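Local coordinates for uncharacterized protein conserved in bacteria (Streptococcus suis, PDB 4FZ4) that acts as a surface antigen in host cell attachment, probably by binding glycosaminoglycans, at residues L46-G49 / K50-D54. Numbering follows the deposited sequence.
Sequences LRIG and KDNMD
Leu46 O accepts the backbone N-H of Lys50 at 2.8 Å, the first of four successive i to i+4 bonds that define an alpha-helical turn within helix 36-55 of this helical, strand-free chain. The N-H of Asp51, Asn52 and Met53 continue the ladder to the carbonyl oxygens of Arg47, Ile48 and Gly49. The longest rung is Asp51 N to Arg47 O at 3.3 Å, still nearly straight at 166°.

Ile48 O takes a second donor: Asn52 ND2 reaches back to it at 3.1 Å, but the N-H...O angle of 133° marks this bond as weak. The Ile48 and Asn52 side chains run alongside each other in the same direction, one turn apart, with Ile48 CG2 3.7 Å from Asn52 ND2; that amide nitrogen also makes a weak bond to Asp72 of helix 66-95. Met53 is buried against helices 3-23 and 66-95. With chi1 at 46°, Met53 CG is tucked between the two backbone branches and lies 3.1 Å from Gly49 O, with SD following at 3.6 Å. On the exposed side, Lys50 bends at chi2 and chi4, bringing NZ to the carboxylate of Asp54 in a bidentate salt bridge, 2.8 Å from both OD1 and OD2, each using its syn lone pair.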
# COMPACT_ATOMS: atom_id res chain seq x y z
N LEU A 46 0.99 -9.65 -1.55
CA LEU A 46 2.12 -10.07 -0.72
C LEU A 46 2.77 -11.31 -1.31
O LEU A 46 3.98 -11.35 -1.56
CB LEU A 46 1.67 -10.36 0.70
CG LEU A 46 2.72 -10.89 1.69
CD1 LEU A 46 3.98 -10.06 1.66
CD2 LEU A 46 2.12 -10.86 3.07
N ARG A 47 1.94 -12.33 -1.53
CA ARG A 47 2.40 -13.58 -2.11
C ARG A 47 3.05 -13.30 -3.46
O ARG A 47 4.13 -13.80 -3.75
CB ARG A 47 1.21 -14.54 -2.26
CG ARG A 47 1.52 -15.83 -3.00
CD ARG A 47 0.29 -16.73 -3.07
NE ARG A 47 -0.84 -16.10 -3.76
CZ ARG A 47 -0.88 -15.84 -5.06
NH1 ARG A 47 0.16 -16.17 -5.83
NH2 ARG A 47 -1.95 -15.27 -5.61
N ILE A 48 2.40 -12.49 -4.29
CA ILE A 48 2.93 -12.16 -5.61
C ILE A 48 4.20 -11.31 -5.55
O ILE A 48 5.14 -11.53 -6.31
CB ILE A 48 1.87 -11.43 -6.44
CG1 ILE A 48 0.65 -12.34 -6.62
CG2 ILE A 48 2.45 -11.01 -7.79
CD1 ILE A 48 -0.49 -11.73 -7.41
N GLY A 49 4.20 -10.33 -4.65
CA GLY A 49 5.35 -9.45 -4.52
C GLY A 49 6.59 -10.15 -3.99
O GLY A 49 7.69 -9.92 -4.48
N LYS A 50 6.42 -10.99 -2.97
CA LYS A 50 7.55 -11.74 -2.40
C LYS A 50 8.18 -12.59 -3.51
O LYS A 50 9.40 -12.57 -3.70
CB LYS A 50 7.06 -12.62 -1.24
CG LYS A 50 8.11 -13.56 -0.62
CD LYS A 50 9.24 -12.80 0.06
CE LYS A 50 10.14 -13.73 0.89
NZ LYS A 50 10.79 -14.81 0.09
N ASP A 51 7.35 -13.31 -4.25
CA ASP A 51 7.86 -14.14 -5.34
C ASP A 51 8.68 -13.31 -6.31
O ASP A 51 9.81 -13.67 -6.65
CB ASP A 51 6.70 -14.81 -6.08
CG ASP A 51 5.88 -15.71 -5.18
OD1 ASP A 51 4.90 -16.32 -5.67
OD2 ASP A 51 6.20 -15.81 -3.97
N ASN A 52 8.12 -12.18 -6.76
CA ASN A 52 8.81 -11.30 -7.70
C ASN A 52 10.15 -10.81 -7.20
O ASN A 52 11.09 -10.65 -7.99
CB ASN A 52 7.96 -10.09 -8.06
CG ASN A 52 7.12 -10.33 -9.28
OD1 ASN A 52 7.64 -10.52 -10.37
ND2 ASN A 52 5.80 -10.32 -9.11
N MET A 53 10.27 -10.53 -5.90
CA MET A 53 11.56 -10.05 -5.41
C MET A 53 12.55 -11.18 -5.17
O MET A 53 13.75 -10.96 -5.21
CB MET A 53 11.40 -9.15 -4.17
CG MET A 53 10.47 -9.62 -3.07
SD MET A 53 9.79 -8.19 -2.14
CE MET A 53 11.20 -7.65 -1.24
N ASP A 54 12.05 -12.39 -4.94
CA ASP A 54 12.95 -13.53 -4.75
C ASP A 54 13.60 -13.75 -6.11
O ASP A 54 14.81 -13.98 -6.22
CB ASP A 54 12.19 -14.79 -4.34
CG ASP A 54 11.67 -14.74 -2.91
OD1 ASP A 54 12.12 -13.86 -2.13
OD2 ASP A 54 10.83 -15.59 -2.56